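Local coordinates for protein exopolyphosphatase (Aquifex aeolicus, PDB 1T6C) that probably hydrolyses phosphoanhydride bonds in polyphosphate or guanosine pentaphosphate, as a calcium-binding member of the actin-like Ppx/GppA phosphatase family, at residues 13-18 against 24-29; 36-41 against 303-308; 248-253 against 261-266. All coordinates share one frame; numbering follows the deposited sequence.

Contact 1 of 3, residues 13-18 against 24-29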
ATOM      1  N   ARG A  13       8.011 -13.762 -18.129  1.00 15.04           N
ATOM      2  CA  ARG A  13       8.196 -13.327 -16.748  1.00 13.91           C
ATOM      3  C   ARG A  13       8.426 -11.821 -16.692  1.00 13.40           C
ATOM      4  O   ARG A  13       9.104 -11.237 -17.551  1.00 14.02           O
ATOM      5  CB  ARG A  13       9.351 -14.071 -16.110  1.00 14.00           C
ATOM      6  CG  ARG A  13       9.082 -15.547 -15.965  1.00 15.29           C
ATOM      7  CD  ARG A  13      10.286 -16.313 -15.547  1.00 16.84           C
ATOM      8  NE  ARG A  13       9.926 -17.661 -15.157  1.00 16.07           N
ATOM      9  CZ  ARG A  13      10.807 -18.538 -14.737  1.00 15.96           C
ATOM     10  NH1 ARG A  13      12.098 -18.215 -14.634  1.00 18.03           N
ATOM     11  NH2 ARG A  13      10.413 -19.739 -14.382  1.00 17.89           N
ATOM     12  N   VAL A  14       7.858 -11.188 -15.659  1.00 11.88           N
ATOM     13  CA  VAL A  14       7.936  -9.739 -15.433  1.00 12.11           C
ATOM     14  C   VAL A  14       8.238  -9.525 -13.957  1.00 11.28           C
ATOM     15  O   VAL A  14       7.983 -10.393 -13.126  1.00 11.28           O
ATOM     16  CB  VAL A  14       6.628  -9.010 -15.882  1.00 12.37           C
ATOM     17  CG1 VAL A  14       6.415  -9.265 -17.368  1.00 13.48           C
ATOM     18  CG2 VAL A  14       5.430  -9.425 -15.086  1.00 14.30           C
ATOM     19  N   ALA A  15       8.833  -8.392 -13.640  1.00 10.75           N
ATOM     20  CA  ALA A  15       9.178  -8.091 -12.267  1.00  9.71           C
ATOM     21  C   ALA A  15       9.007  -6.632 -11.938  1.00  9.80           C
ATOM     22  O   ALA A  15       9.124  -5.756 -12.796  1.00 10.07           O
ATOM     23  CB  ALA A  15      10.593  -8.460 -12.008  1.00 10.48           C
ATOM     24  N   SER A  16       8.800  -6.386 -10.648  1.00  9.99           N
ATOM     25  CA  SER A  16       8.725  -5.046 -10.103  1.00 10.00           C
ATOM     26  C   SER A  16       9.659  -4.957  -8.925  1.00 10.50           C
ATOM     27  O   SER A  16       9.831  -5.945  -8.211  1.00 10.42           O
ATOM     28  CB  SER A  16       7.297  -4.647  -9.675  1.00 11.54           C
ATOM     29  OG  SER A  16       6.863  -5.411  -8.591  1.00 13.69           O
ATOM     30  N   ILE A  17      10.256  -3.788  -8.762  1.00 10.03           N
ATOM     31  CA  ILE A  17      11.068  -3.459  -7.574  1.00  9.60           C
ATOM     32  C   ILE A  17      10.477  -2.173  -7.036  1.00 10.70           C
ATOM     33  O   ILE A  17      10.245  -1.223  -7.781  1.00 10.65           O
ATOM     34  CB  ILE A  17      12.515  -3.284  -7.966  1.00 10.09           C
ATOM     35  CG1 ILE A  17      13.114  -4.620  -8.403  1.00 12.33           C
ATOM     36  CG2 ILE A  17      13.285  -2.683  -6.816  1.00 10.84           C
ATOM     37  CD1 ILE A  17      14.515  -4.517  -8.944  1.00 13.46           C
ATOM     38  N   ASP A  18      10.207  -2.153  -5.739  1.00 11.63           N
ATOM     39  CA  ASP A  18       9.728  -0.972  -5.036  1.00 12.78           C
ATOM     40  C   ASP A  18      10.687  -0.626  -3.901  1.00 12.34           C
ATOM     41  O   ASP A  18      10.959  -1.444  -3.043  1.00 13.40           O
ATOM     42  CB  ASP A  18       8.271  -1.063  -4.610  0.70 13.57           C
ATOM     43  CG  ASP A  18       8.020  -2.083  -3.624  0.70 18.44           C
ATOM     44  OD1 ASP A  18       8.189  -3.284  -3.972  0.70 23.51           O
ATOM     45  OD2 ASP A  18       7.618  -1.796  -2.466  0.70 23.85           O
ATOM     46  N   VAL A  24      13.083  -2.543   0.598  1.00 15.38           N
ATOM     47  CA  VAL A  24      13.275  -2.685  -0.831  1.00 15.19           C
ATOM     48  C   VAL A  24      12.738  -4.058  -1.201  1.00 14.63           C
ATOM     49  O   VAL A  24      13.168  -5.064  -0.647  1.00 14.72           O
ATOM     50  CB  VAL A  24      14.772  -2.595  -1.187  1.00 16.35           C
ATOM     51  CG1 VAL A  24      14.986  -2.636  -2.701  1.00 16.46           C
ATOM     52  CG2 VAL A  24      15.387  -1.311  -0.576  1.00 18.61           C
ATOM     53  N   ARG A  25      11.807  -4.090  -2.147  1.00 14.33           N
ATOM     54  CA  ARG A  25      11.051  -5.318  -2.430  1.00 13.81           C
ATOM     55  C   ARG A  25      11.047  -5.676  -3.890  1.00 13.87           C
ATOM     56  O   ARG A  25      10.940  -4.784  -4.730  1.00 14.32           O
ATOM     57  CB  ARG A  25       9.643  -5.184  -1.924  1.00 15.69           C
ATOM     58  CG  ARG A  25       9.606  -5.176  -0.382  1.00 17.54           C
ATOM     59  CD  ARG A  25       8.285  -5.149   0.212  1.00 22.46           C
ATOM     60  NE  ARG A  25       7.545  -6.352  -0.088  1.00 24.93           N
ATOM     61  CZ  ARG A  25       6.383  -6.639   0.458  1.00 25.78           C
ATOM     62  NH1 ARG A  25       5.847  -5.827   1.352  1.00 26.20           N
ATOM     63  NH2 ARG A  25       5.769  -7.758   0.111  1.00 30.44           N
ATOM     64  N   LEU A  26      11.170  -6.971  -4.149  1.00 11.66           N
ATOM     65  CA  LEU A  26      11.193  -7.547  -5.500  1.00 10.93           C
ATOM     66  C   LEU A  26      10.003  -8.503  -5.632  1.00 10.76           C
ATOM     67  O   LEU A  26       9.733  -9.311  -4.736  1.00 10.56           O
ATOM     68  CB  LEU A  26      12.477  -8.348  -5.714  1.00 10.53           C
ATOM     69  CG  LEU A  26      12.542  -9.217  -6.980  1.00 12.68           C
ATOM     70  CD1 LEU A  26      12.577  -8.348  -8.251  1.00 12.05           C
ATOM     71  CD2 LEU A  26      13.723 -10.189  -6.924  1.00 13.18           C
ATOM     72  N   THR A  27       9.293  -8.410  -6.747  1.00 10.52           N
ATOM     73  CA  THR A  27       8.222  -9.318  -7.090  1.00 11.17           C
ATOM     74  C   THR A  27       8.393  -9.804  -8.531  1.00 11.82           C
ATOM     75  O   THR A  27       8.553  -9.004  -9.413  1.00 10.66           O
ATOM     76  CB  THR A  27       6.838  -8.622  -6.936  1.00 12.52           C
ATOM     77  OG1 THR A  27       6.733  -7.992  -5.643  1.00 13.72           O
ATOM     78  CG2 THR A  27       5.704  -9.652  -7.036  1.00 14.04           C
ATOM     79  N   ILE A  28       8.402 -11.113  -8.739  1.00 11.69           N
ATOM     80  CA  ILE A  28       8.544 -11.707 -10.066  1.00 12.08           C
ATOM     81  C   ILE A  28       7.282 -12.499 -10.323  1.00 12.55           C
ATOM     82  O   ILE A  28       6.848 -13.260  -9.453  1.00 12.81           O
ATOM     83  CB  ILE A  28       9.771 -12.620 -10.207  1.00 12.12           C
ATOM     84  CG1 ILE A  28      11.078 -11.882  -9.871  1.00 12.84           C
ATOM     85  CG2 ILE A  28       9.838 -13.173 -11.619  1.00 13.39           C
ATOM     86  CD1 ILE A  28      12.345 -12.704 -10.033  1.00 13.68           C
ATOM     87  N   ALA A  29       6.701 -12.324 -11.509  1.00 12.07           N
ATOM     88  CA  ALA A  29       5.480 -13.025 -11.880  1.00 12.75           C
ATOM     89  C   ALA A  29       5.683 -13.662 -13.245  1.00 12.74           C
ATOM     90  O   ALA A  29       6.517 -13.210 -14.034  1.00 13.36           O
ATOM     91  CB  ALA A  29       4.347 -12.098 -11.899  1.00 12.86           C
TER
HETATM   92  O   HOH W   1       7.951  -5.414  -5.790  1.00 14.59           O
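Val-14 and Ala-29, Ser-16 and Thr-27, and Asp-18 and Arg-25 are the hydrogen-bonded pairs of this antiparallel ladder, each closed by two N-H...O=C bonds. All six bonds fall between 2.8 and 2.9 Å from N to O, and the straightest, from Ala-29 N to Val-14 O, has 171° at the hydrogen. Between them Ala-15 faces Ile-28 and Ile-17 faces Leu-26 as non-hydrogen-bonded pairs, with CA-H...O contacts such as Ile-17 CA to Arg-25 O at 3.1 Å.

On the apolar face, Leu-26 sets CG opposite its backbone N (chi1 169°), and its CD1 reaches over to Ile-17 CG1 at 3.8 Å. Ala-15 CB meets Ile-28 CG1 at 4.1 Å. Helix 60-79 covers this face through Leu-70 and Tyr-73.

The other face is mixed: Val-14 and Ala-29 lie beside Ser-16, Thr-27, Asp-18 and Arg-25, and helix 300-313 partly covers it. Water 1 donates to Ser-16 OG at 3.0 Å and lies 2.9 Å from Thr-27 OG1 in a hydrogen bond. In the conformer given, it also reaches Asp-18 OD1 at 2.8 Å. Asp-18 and Arg-25 run side by side without a charged contact; the salt bridge of Asp-18 goes instead to Arg-301, whose carbonyl also binds Ser-16 OG. A single water thus links polar side chains of both strands, supplementing the backbone ladder.

Contact 2 of 3, residues 36-41 against 303-308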
ATOM      1  N   LEU A  36      -1.630 -13.861 -14.540  1.00 22.15           N
ATOM      2  CA  LEU A  36      -0.446 -13.503 -13.757  1.00 20.88           C
ATOM      3  C   LEU A  36      -0.368 -14.339 -12.487  1.00 20.39           C
ATOM      4  O   LEU A  36      -1.325 -14.358 -11.695  1.00 21.67           O
ATOM      5  CB  LEU A  36      -0.543 -12.044 -13.325  1.00 20.75           C
ATOM      6  CG  LEU A  36       0.192 -10.926 -14.027  1.00 21.36           C
ATOM      7  CD1 LEU A  36      -0.126  -9.644 -13.259  1.00 21.28           C
ATOM      8  CD2 LEU A  36       1.669 -11.142 -14.104  1.00 20.95           C
ATOM      9  N   SER A  37       0.754 -15.022 -12.272  1.00 18.42           N
ATOM     10  CA  SER A  37       1.000 -15.728 -11.025  1.00 18.11           C
ATOM     11  C   SER A  37       2.340 -15.279 -10.487  1.00 17.33           C
ATOM     12  O   SER A  37       3.310 -15.207 -11.253  1.00 16.92           O
ATOM     13  CB  SER A  37       1.062 -17.233 -11.285  0.50 18.16           C
ATOM     14  OG  SER A  37      -0.106 -17.708 -11.939  0.50 19.60           O
ATOM     15  N   ILE A  38       2.401 -15.007  -9.186  1.00 15.76           N
ATOM     16  CA  ILE A  38       3.633 -14.579  -8.548  1.00 16.20           C
ATOM     17  C   ILE A  38       4.474 -15.806  -8.266  1.00 15.77           C
ATOM     18  O   ILE A  38       4.000 -16.748  -7.638  1.00 16.92           O
ATOM     19  CB  ILE A  38       3.309 -13.858  -7.194  0.65 15.49           C
ATOM     20  CG1 ILE A  38       2.197 -12.806  -7.360  0.65 16.62           C
ATOM     21  CG2 ILE A  38       4.564 -13.261  -6.608  0.65 15.65           C
ATOM     22  CD1 ILE A  38       2.375 -11.872  -8.523  0.65 15.92           C
ATOM     23  N   ILE A  39       5.725 -15.783  -8.701  1.00 14.09           N
ATOM     24  CA  ILE A  39       6.639 -16.911  -8.542  1.00 14.46           C
ATOM     25  C   ILE A  39       7.848 -16.649  -7.652  1.00 15.00           C
ATOM     26  O   ILE A  39       8.527 -17.578  -7.232  1.00 14.12           O
ATOM     27  CB  ILE A  39       7.073 -17.433  -9.927  1.00 14.57           C
ATOM     28  CG1 ILE A  39       7.850 -16.365 -10.708  1.00 13.68           C
ATOM     29  CG2 ILE A  39       5.830 -17.884 -10.715  1.00 17.39           C
ATOM     30  CD1 ILE A  39       8.525 -16.890 -11.924  1.00 14.59           C
ATOM     31  N   LEU A  40       8.120 -15.381  -7.358  1.00 13.89           N
ATOM     32  CA  LEU A  40       9.169 -15.057  -6.425  1.00 14.45           C
ATOM     33  C   LEU A  40       8.927 -13.698  -5.806  1.00 14.58           C
ATOM     34  O   LEU A  40       8.536 -12.779  -6.483  1.00 13.86           O
ATOM     35  CB  LEU A  40      10.538 -15.085  -7.088  1.00 15.45           C
ATOM     36  CG  LEU A  40      11.677 -15.147  -6.072  1.00 18.16           C
ATOM     37  CD1 LEU A  40      12.036 -16.605  -5.794  1.00 20.07           C
ATOM     38  CD2 LEU A  40      12.862 -14.431  -6.569  1.00 21.26           C
ATOM     39  N   GLU A  41       9.172 -13.595  -4.506  1.00 13.88           N
ATOM     40  CA  GLU A  41       9.139 -12.320  -3.805  1.00 14.17           C
ATOM     41  C   GLU A  41      10.312 -12.259  -2.866  1.00 13.98           C
ATOM     42  O   GLU A  41      10.632 -13.274  -2.227  1.00 14.15           O
ATOM     43  CB  GLU A  41       7.844 -12.150  -2.997  1.00 14.35           C
ATOM     44  CG  GLU A  41       6.616 -12.052  -3.878  1.00 16.75           C
ATOM     45  CD  GLU A  41       5.332 -12.266  -3.134  1.00 21.23           C
ATOM     46  OE1 GLU A  41       5.083 -13.429  -2.708  1.00 23.75           O
ATOM     47  OE2 GLU A  41       4.551 -11.287  -3.017  1.00 19.95           O
ATOM     48  N   GLY A 303       0.495  -4.116  -9.257  1.00 10.07           N
ATOM     49  CA  GLY A 303      -0.022  -3.263 -10.333  1.00  9.86           C
ATOM     50  C   GLY A 303       1.049  -2.876 -11.320  1.00  9.93           C
ATOM     51  O   GLY A 303       0.783  -2.689 -12.507  1.00 11.58           O
ATOM     52  N   VAL A 304       2.279  -2.731 -10.833  1.00 10.27           N
ATOM     53  CA  VAL A 304       3.396  -2.540 -11.740  1.00  9.68           C
ATOM     54  C   VAL A 304       3.544  -3.737 -12.702  1.00 10.59           C
ATOM     55  O   VAL A 304       3.835  -3.561 -13.892  1.00 11.29           O
ATOM     56  CB  VAL A 304       4.704  -2.292 -10.945  1.00 10.23           C
ATOM     57  CG1 VAL A 304       5.945  -2.309 -11.863  1.00  9.65           C
ATOM     58  CG2 VAL A 304       4.633  -0.964 -10.183  1.00 10.96           C
ATOM     59  N   LEU A 305       3.305  -4.937 -12.201  1.00 11.17           N
ATOM     60  CA  LEU A 305       3.374  -6.144 -13.022  1.00 11.09           C
ATOM     61  C   LEU A 305       2.265  -6.107 -14.067  1.00 12.47           C
ATOM     62  O   LEU A 305       2.483  -6.429 -15.242  1.00 13.01           O
ATOM     63  CB  LEU A 305       3.239  -7.399 -12.185  1.00 12.01           C
ATOM     64  CG  LEU A 305       4.152  -7.555 -10.979  1.00 11.16           C
ATOM     65  CD1 LEU A 305       3.670  -8.702 -10.142  1.00 12.40           C
ATOM     66  CD2 LEU A 305       5.593  -7.757 -11.414  1.00 13.39           C
ATOM     67  N   VAL A 306       1.073  -5.708 -13.640  1.00 11.64           N
ATOM     68  CA  VAL A 306      -0.048  -5.616 -14.559  1.00 12.36           C
ATOM     69  C   VAL A 306       0.276  -4.608 -15.665  1.00 13.36           C
ATOM     70  O   VAL A 306       0.012  -4.854 -16.843  1.00 14.51           O
ATOM     71  CB  VAL A 306      -1.364  -5.239 -13.835  1.00 12.30           C
ATOM     72  CG1 VAL A 306      -2.455  -4.976 -14.853  1.00 12.80           C
ATOM     73  CG2 VAL A 306      -1.792  -6.353 -12.877  1.00 12.16           C
ATOM     74  N   SER A 307       0.852  -3.479 -15.294  1.00 13.60           N
ATOM     75  CA  SER A 307       1.200  -2.439 -16.250  1.00 14.55           C
ATOM     76  C   SER A 307       2.164  -2.977 -17.301  1.00 15.73           C
ATOM     77  O   SER A 307       2.014  -2.672 -18.491  1.00 15.54           O
ATOM     78  CB  SER A 307       1.803  -1.249 -15.519  1.00 14.24           C
ATOM     79  OG  SER A 307       2.251  -0.264 -16.425  1.00 18.72           O
ATOM     80  N   GLU A 308       3.115  -3.804 -16.878  1.00 15.58           N
ATOM     81  CA  GLU A 308       4.097  -4.342 -17.804  1.00 17.46           C
ATOM     82  C   GLU A 308       3.435  -5.278 -18.790  1.00 18.83           C
ATOM     83  O   GLU A 308       3.792  -5.270 -19.970  1.00 19.94           O
ATOM     84  CB  GLU A 308       5.266  -5.027 -17.071  1.00 17.76           C
ATOM     85  CG  GLU A 308       6.269  -4.051 -16.462  1.00 20.04           C
ATOM     86  CD  GLU A 308       6.803  -2.966 -17.423  1.00 22.15           C
ATOM     87  OE1 GLU A 308       7.258  -3.299 -18.544  1.00 22.26           O
ATOM     88  OE2 GLU A 308       6.775  -1.769 -17.055  1.00 24.52           O
TER
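Leu-36 and Val-306 meet methyl to methyl with their side chains crossing at about a right angle, Leu-36 CD1 lying 3.7 Å from Val-306 CG2. The same CD1 reaches the base of the neighbouring side chain, 4.2 Å from Leu-305 CB, and therefore sits against two successive residues of the helix. Leu-36 gets there with chi1 at -100°, away from the usual staggered values.

Ile-38 and Leu-305 form the second crossing, again nearly perpendicular. Here, in the conformer given for Ile-38, the two delta methyls do the touching, Ile-38 CD1 to Leu-305 CD1 at 3.8 Å. The bond from CA to CB of Ile-38 does not aim at the helix; in that conformer its bent chain (chi1 and chi2 both -48°) swings CD1 closer. The CB of Leu-305 is directed toward the strand, and its side chain also rests on Val-14, Ser-16 and Thr-27, while Trp-298 packs on both Leu-36 and Ile-38.

The axes of the two short segments come within 10.4 Å of each other, at 127°. Beyond the contact, Ile-39 and Leu-40 both face Ile-28, a classic beta bulge in this edge strand. Helix 300-313 lies over one face of the mixed five-stranded sheet, touching strands 12-19, 23-32 and 35-45, as in the alpha/beta layering of the actin-like fold.

Contact 3 of 3, residues 248-253 against 261-266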
ATOM      1  N   PHE A 248     -13.374  -1.230  14.983  1.00 11.35           N
ATOM      2  CA  PHE A 248     -12.944   0.048  15.524  1.00 10.52           C
ATOM      3  C   PHE A 248     -13.266   0.131  17.024  1.00 11.79           C
ATOM      4  O   PHE A 248     -12.429   0.460  17.842  1.00 11.20           O
ATOM      5  CB  PHE A 248     -13.563   1.236  14.773  1.00 11.40           C
ATOM      6  CG  PHE A 248     -12.942   2.537  15.167  1.00 11.29           C
ATOM      7  CD1 PHE A 248     -11.840   3.033  14.483  1.00 11.14           C
ATOM      8  CD2 PHE A 248     -13.411   3.249  16.254  1.00 13.10           C
ATOM      9  CE1 PHE A 248     -11.201   4.207  14.889  1.00 11.38           C
ATOM     10  CE2 PHE A 248     -12.808   4.406  16.629  1.00 12.12           C
ATOM     11  CZ  PHE A 248     -11.694   4.886  15.947  1.00 11.67           C
ATOM     12  N   ASP A 249     -14.486  -0.226  17.381  1.00 12.57           N
ATOM     13  CA  ASP A 249     -14.908  -0.172  18.767  1.00 13.80           C
ATOM     14  C   ASP A 249     -14.131  -1.147  19.666  1.00 13.44           C
ATOM     15  O   ASP A 249     -13.871  -0.843  20.833  1.00 14.52           O
ATOM     16  CB  ASP A 249     -16.402  -0.430  18.861  1.00 14.64           C
ATOM     17  CG  ASP A 249     -17.227   0.716  18.321  1.00 18.75           C
ATOM     18  OD1 ASP A 249     -16.720   1.857  18.100  1.00 20.31           O
ATOM     19  OD2 ASP A 249     -18.420   0.505  18.022  1.00 22.63           O
ATOM     20  N   THR A 250     -13.699  -2.272  19.108  1.00 13.04           N
ATOM     21  CA  THR A 250     -12.905  -3.255  19.819  1.00 13.28           C
ATOM     22  C   THR A 250     -11.527  -2.699  20.088  1.00 12.26           C
ATOM     23  O   THR A 250     -11.057  -2.671  21.225  1.00 12.37           O
ATOM     24  CB  THR A 250     -12.819  -4.533  18.961  1.00 14.09           C
ATOM     25  OG1 THR A 250     -14.115  -5.150  18.946  1.00 17.05           O
ATOM     26  CG2 THR A 250     -11.907  -5.571  19.529  1.00 13.71           C
ATOM     27  N   PHE A 251     -10.877  -2.214  19.044  1.00 12.08           N
ATOM     28  CA  PHE A 251      -9.496  -1.747  19.215  1.00 11.29           C
ATOM     29  C   PHE A 251      -9.409  -0.469  20.032  1.00 12.20           C
ATOM     30  O   PHE A 251      -8.430  -0.241  20.725  1.00 12.56           O
ATOM     31  CB  PHE A 251      -8.803  -1.594  17.862  1.00 11.94           C
ATOM     32  CG  PHE A 251      -8.328  -2.874  17.312  1.00 12.20           C
ATOM     33  CD1 PHE A 251      -8.954  -3.462  16.257  1.00 12.75           C
ATOM     34  CD2 PHE A 251      -7.260  -3.528  17.903  1.00 14.87           C
ATOM     35  CE1 PHE A 251      -8.481  -4.683  15.748  1.00 14.23           C
ATOM     36  CE2 PHE A 251      -6.835  -4.753  17.437  1.00 14.35           C
ATOM     37  CZ  PHE A 251      -7.443  -5.321  16.351  1.00 13.14           C
ATOM     38  N   LYS A 252     -10.444   0.360  20.041  1.00 12.74           N
ATOM     39  CA  LYS A 252     -10.395   1.583  20.822  1.00 12.73           C
ATOM     40  C   LYS A 252     -10.401   1.308  22.331  1.00 13.47           C
ATOM     41  O   LYS A 252     -10.099   2.202  23.085  1.00 14.05           O
ATOM     42  CB  LYS A 252     -11.489   2.565  20.368  1.00 15.04           C
ATOM     43  CG  LYS A 252     -12.856   2.320  20.926  1.00 16.43           C
ATOM     44  CD  LYS A 252     -13.833   3.380  20.353  1.00 20.60           C
ATOM     45  CE  LYS A 252     -15.214   3.242  20.951  1.00 24.65           C
ATOM     46  NZ  LYS A 252     -16.160   4.263  20.388  1.00 26.22           N
ATOM     47  N   GLU A 253     -10.707   0.084  22.743  1.00 13.48           N
ATOM     48  CA  GLU A 253     -10.715  -0.314  24.151  1.00 15.03           C
ATOM     49  C   GLU A 253      -9.480  -1.104  24.551  1.00 13.85           C
ATOM     50  O   GLU A 253      -9.374  -1.554  25.708  1.00 14.45           O
ATOM     51  CB  GLU A 253     -11.935  -1.193  24.429  1.00 16.34           C
ATOM     52  CG  GLU A 253     -13.259  -0.527  24.157  1.00 24.31           C
ATOM     53  CD  GLU A 253     -13.522   0.725  24.997  1.00 31.32           C
ATOM     54  OE1 GLU A 253     -14.251   1.635  24.476  1.00 36.14           O
ATOM     55  OE2 GLU A 253     -13.011   0.823  26.163  1.00 34.30           O
ATOM     56  N   LYS A 261      -1.253  -9.240  21.196  1.00 14.45           N
ATOM     57  CA  LYS A 261      -1.421 -10.380  22.082  1.00 15.87           C
ATOM     58  C   LYS A 261      -2.827 -10.950  21.973  1.00 14.84           C
ATOM     59  O   LYS A 261      -3.006 -12.160  21.942  1.00 16.02           O
ATOM     60  CB  LYS A 261      -1.160  -9.970  23.525  1.00 16.58           C
ATOM     61  CG  LYS A 261       0.253  -9.465  23.761  1.00 20.71           C
ATOM     62  CD  LYS A 261       0.402  -9.040  25.208  1.00 25.38           C
ATOM     63  CE  LYS A 261       1.832  -8.735  25.611  1.00 30.15           C
ATOM     64  NZ  LYS A 261       1.807  -8.004  26.924  1.00 32.61           N
ATOM     65  N   ARG A 262      -3.812 -10.074  21.941  1.00 13.46           N
ATOM     66  CA  ARG A 262      -5.227 -10.487  21.849  1.00 12.90           C
ATOM     67  C   ARG A 262      -5.616 -10.972  20.471  1.00 13.05           C
ATOM     68  O   ARG A 262      -6.397 -11.911  20.343  1.00 12.62           O
ATOM     69  CB  ARG A 262      -6.133  -9.328  22.281  1.00 12.75           C
ATOM     70  CG  ARG A 262      -7.613  -9.575  22.231  1.00 13.26           C
ATOM     71  CD  ARG A 262      -8.155 -10.718  23.112  1.00 14.88           C
ATOM     72  NE  ARG A 262      -9.568 -10.954  22.850  1.00 15.56           N
ATOM     73  CZ  ARG A 262     -10.050 -11.646  21.842  1.00 13.58           C
ATOM     74  NH1 ARG A 262      -9.239 -12.194  20.944  1.00 14.19           N
ATOM     75  NH2 ARG A 262     -11.361 -11.778  21.682  1.00 14.33           N
ATOM     76  N   PHE A 263      -5.065 -10.324  19.447  1.00 13.11           N
ATOM     77  CA  PHE A 263      -5.400 -10.610  18.048  1.00 14.07           C
ATOM     78  C   PHE A 263      -4.091 -10.871  17.300  1.00 14.30           C
ATOM     79  O   PHE A 263      -3.435  -9.942  16.826  1.00 13.72           O
ATOM     80  CB  PHE A 263      -6.173  -9.436  17.438  1.00 13.94           C
ATOM     81  CG  PHE A 263      -7.523  -9.226  18.063  1.00 13.04           C
ATOM     82  CD1 PHE A 263      -7.763  -8.124  18.897  1.00 14.28           C
ATOM     83  CD2 PHE A 263      -8.531 -10.126  17.865  1.00 12.39           C
ATOM     84  CE1 PHE A 263      -9.010  -7.948  19.482  1.00 14.26           C
ATOM     85  CE2 PHE A 263      -9.801  -9.937  18.419  1.00 12.97           C
ATOM     86  CZ  PHE A 263     -10.031  -8.857  19.252  1.00 14.40           C
ATOM     87  N   ARG A 264      -3.750 -12.153  17.188  1.00 15.18           N
ATOM     88  CA  ARG A 264      -2.461 -12.604  16.661  1.00 16.37           C
ATOM     89  C   ARG A 264      -2.111 -12.073  15.285  1.00 15.20           C
ATOM     90  O   ARG A 264      -0.937 -11.892  14.975  1.00 15.46           O
ATOM     91  CB  ARG A 264      -2.468 -14.129  16.561  1.00 17.50           C
ATOM     92  CG  ARG A 264      -2.389 -14.821  17.860  1.00 23.06           C
ATOM     93  CD  ARG A 264      -2.341 -16.327  17.728  1.00 25.13           C
ATOM     94  NE  ARG A 264      -2.602 -16.858  19.061  1.00 30.10           N
ATOM     95  CZ  ARG A 264      -1.699 -16.930  20.015  1.00 31.01           C
ATOM     96  NH1 ARG A 264      -0.432 -16.604  19.772  1.00 31.49           N
ATOM     97  NH2 ARG A 264      -2.062 -17.403  21.205  1.00 36.70           N
ATOM     98  N   GLN A 265      -3.116 -11.804  14.464  1.00 15.44           N
ATOM     99  CA  GLN A 265      -2.880 -11.334  13.103  1.00 14.97           C
ATOM    100  C   GLN A 265      -2.347  -9.911  13.045  1.00 15.65           C
ATOM    101  O   GLN A 265      -1.717  -9.518  12.059  1.00 16.22           O
ATOM    102  CB  GLN A 265      -4.154 -11.460  12.276  1.00 15.80           C
ATOM    103  CG  GLN A 265      -4.615 -12.901  12.153  1.00 16.75           C
ATOM    104  CD  GLN A 265      -5.758 -13.246  13.094  1.00 16.60           C
ATOM    105  OE1 GLN A 265      -5.741 -12.873  14.292  1.00 17.42           O
ATOM    106  NE2 GLN A 265      -6.793 -13.909  12.554  1.00 15.99           N
ATOM    107  N   VAL A 266      -2.577  -9.139  14.105  1.00 14.30           N
ATOM    108  CA  VAL A 266      -2.014  -7.786  14.194  1.00 14.28           C
ATOM    109  C   VAL A 266      -0.510  -7.815  14.390  1.00 15.02           C
ATOM    110  O   VAL A 266      -0.041  -8.321  15.408  1.00 15.42           O
ATOM    111  CB  VAL A 266      -2.690  -6.992  15.361  1.00 12.73           C
ATOM    112  CG1 VAL A 266      -2.147  -5.583  15.436  1.00 14.43           C
ATOM    113  CG2 VAL A 266      -4.217  -6.978  15.129  1.00 12.39           C
TER
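Phe-251 and Phe-263 bring their rings together obliquely, centroids 5.3 Å apart and planes at 56°. Both side chains place CG beside the backbone N and opposite the carbonyl carbon (chi1 -80° in Phe-251 and -66° in Phe-263). With that torsion the Phe-251 ring swings nearer to residues 261-266 than its CB direction alone suggests, and CE2 comes 3.8 Å from Phe-263 CD1. Its CZ continues to Val-266 CG2, also 3.8 Å away, as the two side chains slide past each other in opposite senses.

The end of helix 241-251 thus packs on the turn that follows helix 256-262, within the actin-like alpha/beta protein: Phe-263 is the first residue to leave helical geometry, and a type I beta turn from it to Val-266, closed by Val-266 N to Phe-263 O at 3.0 Å, puts both side chains before the same aromatic ring. Phe-251 also touches Leu-275 and Ile-278 of helix 274-288. With an alanine at this position, Phe-263 and Val-266 would probably lose the ring that lies against both, and a gap would open beside Leu-275 and Ile-278.

Thr-250 contributes its methyl, CG2 lying 3.7 Å from Phe-263 CE1, while OG1 turns back to the carbonyl of Lys-246. Arg-262 folds against the same ring, its CG 3.5 Å above one face near the rim.

In the fold
From the N terminus, contact 1 closes first, a short hairpin with five residues between its segments. Strand 23-32 then leads directly into strand 35-45, where contact 2 opens; the two strands are sheet neighbours, with Ile-28 N 2.8 Å from Leu-40 O, so contacts 1 and 2 both reach the same sheet, their centres about 7 Å apart. Contact 2 closes only after 261 further residues, bringing helix 300-313 near the C terminus back onto that sheet. Contact 3 opens and closes within this long excursion, joining the end of helix 241-251 to the turn after helix 256-262. It lies on the opposite side of the chain's centre, its own centre about 32 Å from those of contacts 1 and 2.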